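Formiminotetrahydrofolate cyclodeaminase (PDB 1O5H) probably catalyses the conversion of 5-formiminotetrahydrofolate to 5,10-methenyltetrahydrofolate with release of ammonia, the cyclodeaminase step of one-carbon transfer from histidine breakdown. Local coordinates at residues L50-A55 against A77-R82; L83-L88 against M122-V127; E97-A102 against Q111-E116; E134-A139 against Y199-K204. One frame throughout, in Å; residues are numbered along the deposited sequence.

How the interactions relate
Three of the four contacts use helix 68-100 and three use helix 107-141. Interactions 2 and 3 join these two helices to each other, interaction 1 adds helix 36-56 and interaction 4 adds helix 178-206. Interactions 1 and 2 are buried but chemically unlike: interaction 1 sets an acid-arginine network beside the second subunit, whereas interaction 2, nearer the centre of the chain, is almost wholly aliphatic. Interactions 3 and 4, on opposite sides of that centre, are partly buried and combine apolar packing with a salt bridge from an exposed base. Interaction 1 also touches 2 and 4, through A81 on V127 and A51 on L135.

Interaction 1: L50-A55 against A77-R82; sequences LAEMVA and AMEEAR
An antiparallel helix pair in this all-helical protein brings E52 of helix 36-56 against M78, E79 and R82 of helix 68-100, and a salt-bridge network ties the two together. The segment axes come within 9.4 Å, with the CA atoms of E52 and M78 the closest pair across the segments. There the CB atoms of E52 and M78 lie 3.8 Å apart, and the side chains run past one another with opposite sense. M78, a selenomethionine, bends at chi2 and chi3, a flexibility that suits a site between helices; its SE packs 4.1 Å from CB of A51, where a bare methyl lets the larger chain lie close. The end of M78 then turns away, and its side chain also meets L131 of helix 107-141.

E52 holds CG anti to the backbone N (chi1 -166°) and stays extended beyond it, which carries its carboxylate past CB of M78 to the polar groups. E79 comes in crosswise and sets its carboxylate next to that of E52, the two planes turned 72° apart. The guanidinium of R82 can serve several acids at once: NH2 pairs with D25 of the second subunit and lies 3.5 Å from OE1 of E79, a purely electrostatic attraction, since that oxygen sits well off the guanidinium plane. Its NH1 hydrogen-bonds OE1 of E52 at 2.6 Å (N-H...O 155°), with that oxygen in the guanidinium plane and approached nearly along its own C-O axis.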
loop_
_atom_site.group_PDB
_atom_site.type_symbol
_atom_site.label_atom_id
_atom_site.label_comp_id
_atom_site.label_asym_id
_atom_site.label_seq_id
_atom_site.Cartn_x
_atom_site.Cartn_y
_atom_site.Cartn_z
ATOM N N LEU A 50 10.262 4.159 -2.450
ATOM C CA LEU A 50 10.106 5.609 -2.360
ATOM C C LEU A 50 11.163 6.189 -1.420
ATOM O O LEU A 50 11.808 7.187 -1.740
ATOM C CB LEU A 50 8.711 5.998 -1.920
ATOM C CG LEU A 50 7.607 5.608 -2.902
ATOM C CD1 LEU A 50 6.300 5.505 -2.151
ATOM C CD2 LEU A 50 7.480 6.592 -4.057
ATOM N N ALA A 51 11.379 5.547 -0.275
ATOM C CA ALA A 51 12.358 6.072 0.658
ATOM C C ALA A 51 13.712 6.102 -0.016
ATOM O O ALA A 51 14.473 7.059 0.142
ATOM C CB ALA A 51 12.414 5.247 1.882
ATOM N N GLU A 52 14.019 5.057 -0.773
ATOM C CA GLU A 52 15.246 5.043 -1.524
ATOM C C GLU A 52 15.304 6.201 -2.534
ATOM O O GLU A 52 16.349 6.855 -2.673
ATOM C CB GLU A 52 15.415 3.710 -2.228
ATOM C CG GLU A 52 16.820 3.497 -2.744
ATOM C CD GLU A 52 17.046 2.122 -3.327
ATOM O OE1 GLU A 52 16.325 1.178 -2.961
ATOM O OE2 GLU A 52 17.963 1.988 -4.153
HETATM N N MSE A 53 14.191 6.464 -3.225
HETATM C CA MSE A 53 14.153 7.552 -4.194
HETATM C C MSE A 53 14.492 8.871 -3.544
HETATM O O MSE A 53 15.369 9.578 -4.012
HETATM C CB MSE A 53 12.807 7.641 -4.862
HETATM C CG MSE A 53 12.554 8.949 -5.587
HETATM SE SE MSE A 53 10.816 8.770 -6.442
HETATM C CE MSE A 53 10.570 10.752 -7.225
ATOM N N VAL A 54 13.820 9.186 -2.449
ATOM C CA VAL A 54 14.089 10.409 -1.726
ATOM C C VAL A 54 15.551 10.470 -1.282
ATOM O O VAL A 54 16.196 11.529 -1.386
ATOM C CB VAL A 54 13.140 10.590 -0.528
ATOM C CG1 VAL A 54 13.519 11.821 0.255
ATOM C CG2 VAL A 54 11.664 10.688 -1.003
ATOM N N ALA A 55 16.103 9.352 -0.818
ATOM C CA ALA A 55 17.504 9.366 -0.384
ATOM C C ALA A 55 18.454 9.623 -1.551
ATOM O O ALA A 55 19.418 10.379 -1.424
ATOM C CB ALA A 55 17.859 8.094 0.299
ATOM N N ALA A 77 20.354 0.438 2.778
ATOM C CA ALA A 77 19.370 -0.233 3.643
ATOM C C ALA A 77 18.040 -0.524 2.936
ATOM O O ALA A 77 17.424 -1.576 3.140
ATOM C CB ALA A 77 19.129 0.563 4.920
HETATM N N MSE A 78 17.603 0.410 2.104
HETATM C CA MSE A 78 16.359 0.237 1.382
HETATM C C MSE A 78 16.520 -0.802 0.286
HETATM O O MSE A 78 15.564 -1.455 -0.126
HETATM C CB MSE A 78 15.877 1.566 0.814
HETATM C CG MSE A 78 15.494 2.577 1.886
HETATM SE SE MSE A 78 14.233 1.877 3.235
HETATM C CE MSE A 78 15.404 0.900 4.478
ATOM N N GLU A 79 17.741 -0.956 -0.184
ATOM C CA GLU A 79 18.022 -1.987 -1.151
ATOM C C GLU A 79 17.877 -3.347 -0.490
ATOM O O GLU A 79 17.271 -4.267 -1.052
ATOM C CB GLU A 79 19.424 -1.801 -1.721
ATOM C CG GLU A 79 19.507 -0.738 -2.811
ATOM C CD GLU A 79 18.751 -1.127 -4.074
ATOM O OE1 GLU A 79 18.288 -2.292 -4.178
ATOM O OE2 GLU A 79 18.619 -0.270 -4.970
ATOM N N GLU A 80 18.429 -3.458 0.717
ATOM C CA GLU A 80 18.471 -4.722 1.442
ATOM C C GLU A 80 17.082 -5.041 1.989
ATOM O O GLU A 80 16.704 -6.214 2.084
ATOM C CB GLU A 80 19.529 -4.692 2.555
ATOM N N ALA A 81 16.310 -4.006 2.324
ATOM C CA ALA A 81 14.962 -4.227 2.849
ATOM C C ALA A 81 14.029 -4.808 1.786
ATOM O O ALA A 81 13.215 -5.677 2.069
ATOM C CB ALA A 81 14.399 -2.976 3.405
ATOM N N ARG A 82 14.145 -4.337 0.556
ATOM C CA ARG A 82 13.372 -4.931 -0.507
ATOM C C ARG A 82 13.687 -6.417 -0.625
ATOM O O ARG A 82 12.758 -7.231 -0.652
ATOM C CB ARG A 82 13.606 -4.213 -1.816
ATOM C CG ARG A 82 13.038 -2.834 -1.822
ATOM C CD ARG A 82 12.411 -2.444 -3.141
ATOM N NE ARG A 82 13.344 -2.431 -4.265
ATOM C CZ ARG A 82 14.347 -1.582 -4.369
ATOM N NH1 ARG A 82 14.585 -0.710 -3.391
ATOM N NH2 ARG A 82 15.119 -1.607 -5.438
#

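Interaction 2: L83-L88 against M122-V127; sequences LKLFDL and MDVIRV
L85 and L88 of helix 68-100 present their branched ends to V124 and V127 of helix 107-141, and no hydrogen bond crosses between the segments. L85 brings the branch that ends in CD2 against V127, 3.8 Å from its CG1, and the same methyl reaches CG1 of V124 at 4.0 Å. L88, one turn on, works differently: its CB faces CG2 of V124 at 3.9 Å, while CD2 lies 3.7 Å from CB of D123, the two side chains crossing at about a right angle. Both leucines place CG beside the backbone N (chi1 -71° in each), a common helical setting from which the two methyls spread toward the partner helix. Valine suits the other side because its two methyls branch at CB, giving a short, stiff surface; V127 turns CG1 to L85, while CG2 touches the same leucine and more loosely meets K84 and L88. Were L85 cut back to an alanine, a gap would probably open beside CG1 of V127 and CG1 of V124, costing both the packing of the leucine methyls.

Further out, the contact is bounded by helix 36-56, where C48 touches L85 and S41 meets both L88 and V124. D123 lies at the more open margin. With segment axes 10.0 Å apart and running 162° to each other, this is aliphatic packing between antiparallel neighbours in a helical bundle.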
loop_
_atom_site.group_PDB
_atom_site.type_symbol
_atom_site.label_atom_id
_atom_site.label_comp_id
_atom_site.label_asym_id
_atom_site.label_seq_id
_atom_site.Cartn_x
_atom_site.Cartn_y
_atom_site.Cartn_z
ATOM N N LEU A 83 14.970 -6.785 -0.662
ATOM C CA LEU A 83 15.327 -8.204 -0.749
ATOM C C LEU A 83 14.688 -9.000 0.395
ATOM O O LEU A 83 14.186 -10.104 0.182
ATOM C CB LEU A 83 16.849 -8.439 -0.803
ATOM C CG LEU A 83 17.673 -7.934 -2.007
ATOM C CD1 LEU A 83 19.154 -8.234 -1.758
ATOM C CD2 LEU A 83 17.232 -8.470 -3.396
ATOM N N LYS A 84 14.672 -8.435 1.597
ATOM C CA LYS A 84 14.064 -9.134 2.715
ATOM C C LYS A 84 12.564 -9.315 2.496
ATOM O O LYS A 84 12.016 -10.421 2.705
ATOM C CB LYS A 84 14.354 -8.423 4.036
ATOM C CG LYS A 84 15.766 -8.726 4.578
ATOM C CD LYS A 84 15.976 -8.302 6.041
ATOM C CE LYS A 84 16.734 -6.980 6.178
ATOM N NZ LYS A 84 16.515 -6.407 7.539
ATOM N N LEU A 85 11.918 -8.234 2.043
ATOM C CA LEU A 85 10.476 -8.194 1.904
ATOM C C LEU A 85 10.026 -9.115 0.789
ATOM O O LEU A 85 9.051 -9.867 0.924
ATOM C CB LEU A 85 9.993 -6.766 1.666
ATOM C CG LEU A 85 10.079 -5.788 2.850
ATOM C CD1 LEU A 85 9.838 -4.366 2.397
ATOM C CD2 LEU A 85 9.105 -6.138 3.949
ATOM N N PHE A 86 10.750 -9.086 -0.317
ATOM C CA PHE A 86 10.455 -10.052 -1.368
ATOM C C PHE A 86 10.634 -11.482 -0.889
ATOM O O PHE A 86 9.895 -12.370 -1.297
ATOM C CB PHE A 86 11.281 -9.782 -2.607
ATOM C CG PHE A 86 10.807 -8.593 -3.386
ATOM C CD1 PHE A 86 9.455 -8.460 -3.713
ATOM C CD2 PHE A 86 11.707 -7.622 -3.815
ATOM C CE1 PHE A 86 8.995 -7.366 -4.448
ATOM C CE2 PHE A 86 11.270 -6.536 -4.553
ATOM C CZ PHE A 86 9.905 -6.398 -4.868
ATOM N N ASP A 87 11.590 -11.707 -0.004
ATOM C CA ASP A 87 11.752 -13.038 0.485
ATOM C C ASP A 87 10.574 -13.369 1.381
ATOM O O ASP A 87 10.031 -14.498 1.331
ATOM C CB ASP A 87 13.077 -13.227 1.210
ATOM C CG ASP A 87 13.357 -14.679 1.491
ATOM O OD1 ASP A 87 13.542 -15.447 0.518
ATOM O OD2 ASP A 87 13.372 -15.161 2.643
ATOM N N LEU A 88 10.148 -12.389 2.179
ATOM C CA LEU A 88 9.064 -12.650 3.144
ATOM C C LEU A 88 7.718 -12.902 2.482
ATOM O O LEU A 88 6.861 -13.552 3.047
ATOM C CB LEU A 88 8.958 -11.539 4.183
ATOM C CG LEU A 88 10.126 -11.536 5.161
ATOM C CD1 LEU A 88 10.271 -10.212 5.849
ATOM C CD2 LEU A 88 9.945 -12.632 6.165
HETATM N N MSE A 122 5.271 -10.973 11.317
HETATM C CA MSE A 122 6.075 -10.366 12.362
HETATM C C MSE A 122 7.349 -9.791 11.760
HETATM O O MSE A 122 7.680 -8.628 11.993
HETATM C CB MSE A 122 6.390 -11.400 13.449
HETATM C CG MSE A 122 6.868 -10.814 14.769
HETATM SE SE MSE A 122 5.915 -9.226 15.469
HETATM C CE MSE A 122 4.288 -9.957 15.728
ATOM N N ASP A 123 8.035 -10.597 10.952
ATOM C CA ASP A 123 9.268 -10.152 10.311
ATOM C C ASP A 123 9.017 -8.985 9.384
ATOM O O ASP A 123 9.756 -8.006 9.428
ATOM C CB ASP A 123 9.991 -11.307 9.635
ATOM C CG ASP A 123 10.645 -12.234 10.660
ATOM O OD1 ASP A 123 10.767 -11.795 11.831
ATOM O OD2 ASP A 123 11.063 -13.399 10.417
ATOM N N VAL A 124 7.941 -9.053 8.600
ATOM C CA VAL A 124 7.583 -7.942 7.730
ATOM C C VAL A 124 7.459 -6.682 8.551
ATOM O O VAL A 124 7.989 -5.637 8.167
ATOM C CB VAL A 124 6.259 -8.164 6.983
ATOM C CG1 VAL A 124 5.908 -6.932 6.202
ATOM C CG2 VAL A 124 6.370 -9.340 6.046
ATOM N N ILE A 125 6.779 -6.774 9.684
ATOM C CA ILE A 125 6.621 -5.616 10.558
ATOM C C ILE A 125 7.955 -5.057 11.033
ATOM O O ILE A 125 8.137 -3.850 11.158
ATOM C CB ILE A 125 5.768 -5.967 11.770
ATOM C CG1 ILE A 125 4.310 -6.136 11.358
ATOM C CG2 ILE A 125 5.874 -4.888 12.806
ATOM C CD1 ILE A 125 3.419 -6.671 12.442
ATOM N N ARG A 126 8.907 -5.932 11.306
ATOM C CA ARG A 126 10.181 -5.421 11.759
ATOM C C ARG A 126 10.797 -4.596 10.668
ATOM O O ARG A 126 11.294 -3.523 10.942
ATOM C CB ARG A 126 11.126 -6.531 12.118
ATOM C CG ARG A 126 10.784 -7.318 13.326
ATOM C CD ARG A 126 11.931 -8.214 13.651
ATOM N NE ARG A 126 11.545 -9.295 14.534
ATOM C CZ ARG A 126 12.418 -9.969 15.260
ATOM N NH1 ARG A 126 12.010 -10.966 16.053
ATOM N NH2 ARG A 126 13.705 -9.630 15.197
ATOM N N VAL A 127 10.770 -5.085 9.435
ATOM C CA VAL A 127 11.259 -4.273 8.325
ATOM C C VAL A 127 10.503 -2.944 8.274
ATOM O O VAL A 127 11.106 -1.883 8.116
ATOM C CB VAL A 127 11.153 -4.990 6.976
ATOM C CG1 VAL A 127 11.708 -4.108 5.875
ATOM C CG2 VAL A 127 11.883 -6.356 7.008
#

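Interaction 3: E97-A102 against Q111-E116; sequences EKVMKA and QNALKE
V99 and A113 bring their CA atoms within 5.3 Å where helix 68-100 is about to end, K101 being the first residue to leave helical backbone angles, while 111-116 continues as regular helix. So close an approach suits alanine, whose side chain is a single methyl. CB of A113 lies 3.7 Å from CG2 of V99, and the same valine methyl rests on the backbone of the partner, 3.6 Å from N of L114. The other branch of V99, CG1, stands anti to the backbone N (chi1 162°) and turns to CD2 of L114 at 4.1 Å, the two side chains crossing at about a right angle. Branching at CB thus lets the valine cover A113 and the backbone N of L114 with CG2 while CG1 takes the L114 side chain. A117, a turn further along helix 107-141, also touches V99 and extends the apolar patch.

At the exposed margin the chemistry changes. K98 is stretched to its full length, as befits a residue that must span the gap between helices at the surface, and its NZ donates a hydrogen bond to OE1 of E116 at 2.8 Å, forming a salt bridge. The ammonium group approaches that oxygen from the syn side but 28° out of the carboxylate plane; OE2 of E116 is farther, 3.5 Å from the same NZ. E116, also extended beyond CG, meets the lysine obliquely.

On the far side of 111-116, K115 pairs with D177 and Q111 bonds to the backbone of S176. Only a short link separates the two helices in sequence, and the contact closes a helical hairpin, apolar between the helices and with an ion pair at its exposed edge.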
loop_
_atom_site.group_PDB
_atom_site.type_symbol
_atom_site.label_atom_id
_atom_site.label_comp_id
_atom_site.label_asym_id
_atom_site.label_seq_id
_atom_site.Cartn_x
_atom_site.Cartn_y
_atom_site.Cartn_z
ATOM N N GLU A 97 1.046 -22.825 2.896
ATOM C CA GLU A 97 0.974 -24.192 2.374
ATOM C C GLU A 97 1.256 -25.176 3.477
ATOM O O GLU A 97 0.485 -26.092 3.698
ATOM C CB GLU A 97 1.984 -24.443 1.250
ATOM C CG GLU A 97 1.933 -23.462 0.087
ATOM C CD GLU A 97 0.729 -23.637 -0.831
ATOM O OE1 GLU A 97 -0.093 -24.554 -0.602
ATOM O OE2 GLU A 97 0.613 -22.846 -1.800
ATOM N N LYS A 98 2.372 -24.976 4.162
ATOM C CA LYS A 98 2.779 -25.823 5.261
ATOM C C LYS A 98 1.721 -25.954 6.376
ATOM O O LYS A 98 1.446 -27.056 6.823
ATOM C CB LYS A 98 4.096 -25.320 5.806
ATOM C CG LYS A 98 4.811 -26.315 6.640
ATOM C CD LYS A 98 5.997 -25.694 7.347
ATOM C CE LYS A 98 6.760 -26.758 8.130
ATOM N NZ LYS A 98 8.045 -26.238 8.671
ATOM N N VAL A 99 1.118 -24.847 6.808
ATOM C CA VAL A 99 0.010 -24.899 7.785
ATOM C C VAL A 99 -1.206 -25.677 7.252
ATOM O O VAL A 99 -1.671 -26.614 7.897
ATOM C CB VAL A 99 -0.421 -23.486 8.274
ATOM C CG1 VAL A 99 -1.827 -23.499 8.913
ATOM C CG2 VAL A 99 0.603 -22.931 9.248
HETATM N N MSE A 100 -1.714 -25.290 6.079
HETATM C CA MSE A 100 -2.851 -25.970 5.461
HETATM C C MSE A 100 -2.518 -27.446 5.292
HETATM O O MSE A 100 -3.349 -28.296 5.620
HETATM C CB MSE A 100 -3.243 -25.302 4.133
HETATM C CG MSE A 100 -4.389 -25.955 3.357
HETATM SE SE MSE A 100 -3.796 -27.156 1.856
HETATM C CE MSE A 100 -4.452 -29.082 2.491
ATOM N N LYS A 101 -1.302 -27.756 4.827
ATOM C CA LYS A 101 -0.861 -29.158 4.673
ATOM C C LYS A 101 -0.426 -29.769 6.003
ATOM O O LYS A 101 0.513 -30.556 6.063
ATOM C CB LYS A 101 0.259 -29.292 3.635
ATOM N N ALA A 102 -1.117 -29.386 7.069
ATOM C CA ALA A 102 -0.873 -29.918 8.403
ATOM C C ALA A 102 -2.133 -29.858 9.267
ATOM O O ALA A 102 -2.150 -30.453 10.349
ATOM C CB ALA A 102 0.270 -29.186 9.076
ATOM N N GLN A 111 0.997 -27.045 15.258
ATOM C CA GLN A 111 1.375 -26.007 16.196
ATOM C C GLN A 111 2.687 -25.359 15.796
ATOM O O GLN A 111 2.827 -24.129 15.828
ATOM C CB GLN A 111 1.459 -26.572 17.605
ATOM C CG GLN A 111 0.151 -26.487 18.341
ATOM C CD GLN A 111 -0.210 -25.061 18.646
ATOM O OE1 GLN A 111 0.566 -24.331 19.290
ATOM N NE2 GLN A 111 -1.381 -24.645 18.185
ATOM N N ASN A 112 3.643 -26.178 15.395
ATOM C CA ASN A 112 4.925 -25.660 14.961
ATOM C C ASN A 112 4.835 -24.880 13.640
ATOM O O ASN A 112 5.522 -23.868 13.457
ATOM C CB ASN A 112 5.922 -26.805 14.858
ATOM C CG ASN A 112 6.965 -26.565 13.807
ATOM O OD1 ASN A 112 7.937 -25.843 14.040
ATOM N ND2 ASN A 112 6.776 -27.171 12.630
ATOM N N ALA A 113 3.986 -25.337 12.725
ATOM C CA ALA A 113 3.830 -24.670 11.443
ATOM C C ALA A 113 3.184 -23.333 11.688
ATOM O O ALA A 113 3.632 -22.309 11.158
ATOM C CB ALA A 113 2.978 -25.491 10.528
ATOM N N LEU A 114 2.136 -23.351 12.509
ATOM C CA LEU A 114 1.465 -22.135 12.920
ATOM C C LEU A 114 2.446 -21.079 13.462
ATOM O O LEU A 114 2.304 -19.902 13.145
ATOM C CB LEU A 114 0.379 -22.465 13.930
ATOM C CG LEU A 114 -0.911 -23.084 13.406
ATOM C CD1 LEU A 114 -1.611 -23.745 14.577
ATOM C CD2 LEU A 114 -1.808 -22.019 12.770
ATOM N N LYS A 115 3.445 -21.512 14.235
ATOM C CA LYS A 115 4.445 -20.600 14.793
ATOM C C LYS A 115 5.261 -19.966 13.697
ATOM O O LYS A 115 5.428 -18.747 13.660
ATOM C CB LYS A 115 5.383 -21.304 15.777
ATOM C CG LYS A 115 4.792 -21.524 17.171
ATOM C CD LYS A 115 5.750 -22.294 18.064
ATOM C CE LYS A 115 5.032 -23.006 19.196
ATOM N NZ LYS A 115 5.941 -23.024 20.361
ATOM N N GLU A 116 5.775 -20.797 12.799
ATOM C CA GLU A 116 6.578 -20.287 11.699
ATOM C C GLU A 116 5.754 -19.305 10.913
ATOM O O GLU A 116 6.221 -18.211 10.622
ATOM C CB GLU A 116 7.061 -21.408 10.791
ATOM C CG GLU A 116 8.229 -22.183 11.367
ATOM C CD GLU A 116 8.668 -23.330 10.480
ATOM O OE1 GLU A 116 8.089 -23.503 9.384
ATOM O OE2 GLU A 116 9.594 -24.069 10.883
#

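Interaction 4: E134-A139 against Y199-K204; sequences ELEKLA and YQRVKK
E136 swings its CG opposite the backbone N (chi1 -168°) and runs straight on to the carboxylate, while R201 starts out with CG beside its own N and then bends at chi3, bringing the NE/NH2 edge of its guanidinium to that acid. Long chains of opposite charge suit this partly exposed margin, since they can reach each other across the space between the helices. NH2 donates to OE1 of E136 at 3.0 Å, from the syn side of that oxygen though 27° out of the carboxylate plane. NE adds two weak bonds, 3.1 Å to OE1 of E136 and 3.0 Å to OE2 of the same residue. The two planes are turned 49° apart, so this is a tilted grip and not a flat two-pronged pairing.

The salt bridge lies along one margin of a parallel helix pair, helix 107-141 with helix 178-206; the axes of segments 134-139 and 199-204 come within 9.1 Å, and helix 147-172 comes between the two helices in the chain. Putting an alanine at E136 would probably leave the guanidinium of R201 without its anionic mate and set its end free to turn.

Nearer the interior, V202 fills the space between the backbones. Its CG2 rests 3.6 Å from CA of E136 and 3.8 Å from the carbonyl O of L135, a closeness that suits a short branched side chain. The L135 side chain also touches A153 and A154 of helix 147-172. The second methyl of V202, CG1, meets CB of A139 at 4.1 Å.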
loop_
_atom_site.group_PDB
_atom_site.type_symbol
_atom_site.label_atom_id
_atom_site.label_comp_id
_atom_site.label_asym_id
_atom_site.label_seq_id
_atom_site.Cartn_x
_atom_site.Cartn_y
_atom_site.Cartn_z
ATOM N N GLU A 134 13.652 5.298 8.997
ATOM C CA GLU A 134 14.338 5.979 7.916
ATOM C C GLU A 134 13.499 7.115 7.360
ATOM O O GLU A 134 14.031 8.177 6.986
ATOM C CB GLU A 134 14.722 5.019 6.800
ATOM C CG GLU A 134 15.576 3.823 7.223
ATOM C CD GLU A 134 16.975 4.176 7.699
ATOM O OE1 GLU A 134 17.192 5.252 8.288
ATOM O OE2 GLU A 134 17.878 3.344 7.505
ATOM N N LEU A 135 12.187 6.898 7.314
ATOM C CA LEU A 135 11.275 7.917 6.828
ATOM C C LEU A 135 11.333 9.055 7.785
ATOM O O LEU A 135 11.280 10.197 7.363
ATOM C CB LEU A 135 9.854 7.393 6.679
ATOM C CG LEU A 135 9.671 6.429 5.500
ATOM C CD1 LEU A 135 8.259 5.986 5.324
ATOM C CD2 LEU A 135 10.135 7.074 4.217
ATOM N N GLU A 136 11.511 8.785 9.074
ATOM C CA GLU A 136 11.681 9.917 9.984
ATOM C C GLU A 136 12.964 10.714 9.664
ATOM O O GLU A 136 12.952 11.958 9.624
ATOM C CB GLU A 136 11.647 9.501 11.439
ATOM C CG GLU A 136 11.527 10.702 12.339
ATOM C CD GLU A 136 11.453 10.352 13.802
ATOM O OE1 GLU A 136 11.102 9.204 14.162
ATOM O OE2 GLU A 136 11.732 11.263 14.606
ATOM N N LYS A 137 14.062 10.011 9.412
ATOM C CA LYS A 137 15.288 10.697 9.031
ATOM C C LYS A 137 15.077 11.445 7.729
ATOM O O LYS A 137 15.471 12.601 7.617
ATOM C CB LYS A 137 16.478 9.739 8.966
ATOM C CG LYS A 137 17.027 9.416 10.357
ATOM C CD LYS A 137 17.917 8.174 10.401
ATOM C CE LYS A 137 18.263 7.836 11.840
ATOM N NZ LYS A 137 19.530 7.072 11.951
ATOM N N LEU A 138 14.400 10.826 6.764
ATOM C CA LEU A 138 14.174 11.510 5.494
ATOM C C LEU A 138 13.273 12.760 5.631
ATOM O O LEU A 138 13.550 13.806 5.053
ATOM C CB LEU A 138 13.603 10.545 4.470
ATOM C CG LEU A 138 14.539 9.426 4.023
ATOM C CD1 LEU A 138 13.799 8.463 3.144
ATOM C CD2 LEU A 138 15.750 9.950 3.289
ATOM N N ALA A 139 12.198 12.653 6.409
ATOM C CA ALA A 139 11.362 13.806 6.671
ATOM C C ALA A 139 12.202 14.970 7.136
ATOM O O ALA A 139 11.930 16.118 6.771
ATOM C CB ALA A 139 10.325 13.489 7.720
ATOM N N TYR A 199 5.598 7.378 12.484
ATOM C CA TYR A 199 4.570 7.732 11.547
ATOM C C TYR A 199 3.949 9.092 11.843
ATOM O O TYR A 199 3.860 9.964 10.961
ATOM C CB TYR A 199 3.480 6.693 11.596
ATOM C CG TYR A 199 2.347 6.990 10.678
ATOM C CD1 TYR A 199 2.583 7.166 9.315
ATOM C CD2 TYR A 199 1.028 7.059 11.153
ATOM C CE1 TYR A 199 1.539 7.430 8.419
ATOM C CE2 TYR A 199 -0.023 7.319 10.284
ATOM C CZ TYR A 199 0.252 7.509 8.910
ATOM O OH TYR A 199 -0.742 7.777 8.025
ATOM N N GLN A 200 3.493 9.250 13.077
ATOM C CA GLN A 200 2.875 10.478 13.510
ATOM C C GLN A 200 3.863 11.656 13.382
ATOM O O GLN A 200 3.526 12.695 12.797
ATOM C CB GLN A 200 2.399 10.307 14.941
ATOM C CG GLN A 200 0.973 10.756 15.163
ATOM C CD GLN A 200 -0.033 9.826 14.521
ATOM O OE1 GLN A 200 -0.668 10.170 13.517
ATOM N NE2 GLN A 200 -0.172 8.642 15.090
ATOM N N ARG A 201 5.090 11.485 13.890
ATOM C CA ARG A 201 6.118 12.508 13.716
ATOM C C ARG A 201 6.285 12.852 12.237
ATOM O O ARG A 201 6.235 14.014 11.886
ATOM C CB ARG A 201 7.448 12.124 14.382
ATOM C CG ARG A 201 7.452 12.313 15.891
ATOM C CD ARG A 201 8.795 12.056 16.537
ATOM N NE ARG A 201 9.302 10.711 16.239
ATOM C CZ ARG A 201 8.937 9.601 16.878
ATOM N NH1 ARG A 201 8.045 9.651 17.865
ATOM N NH2 ARG A 201 9.466 8.434 16.535
ATOM N N VAL A 202 6.446 11.858 11.369
ATOM C CA VAL A 202 6.629 12.159 9.958
ATOM C C VAL A 202 5.449 12.967 9.428
ATOM O O VAL A 202 5.640 14.074 8.910
ATOM C CB VAL A 202 6.814 10.925 9.128
ATOM C CG1 VAL A 202 6.805 11.299 7.637
ATOM C CG2 VAL A 202 8.107 10.235 9.529
ATOM N N LYS A 203 4.231 12.435 9.562
ATOM C CA LYS A 203 3.041 13.243 9.296
ATOM C C LYS A 203 3.080 14.689 9.894
ATOM O O LYS A 203 2.860 15.656 9.184
ATOM C CB LYS A 203 1.799 12.500 9.731
ATOM C CG LYS A 203 1.165 11.676 8.608
ATOM C CD LYS A 203 0.097 10.758 9.150
ATOM C CE LYS A 203 -1.288 11.381 9.193
ATOM N NZ LYS A 203 -2.092 10.965 7.994
ATOM N N LYS A 204 3.391 14.836 11.178
ATOM C CA LYS A 204 3.360 16.145 11.807
ATOM C C LYS A 204 4.382 17.055 11.125
ATOM O O LYS A 204 4.028 18.122 10.660
ATOM C CB LYS A 204 3.607 16.007 13.318
ATOM C CG LYS A 204 3.232 17.218 14.182
#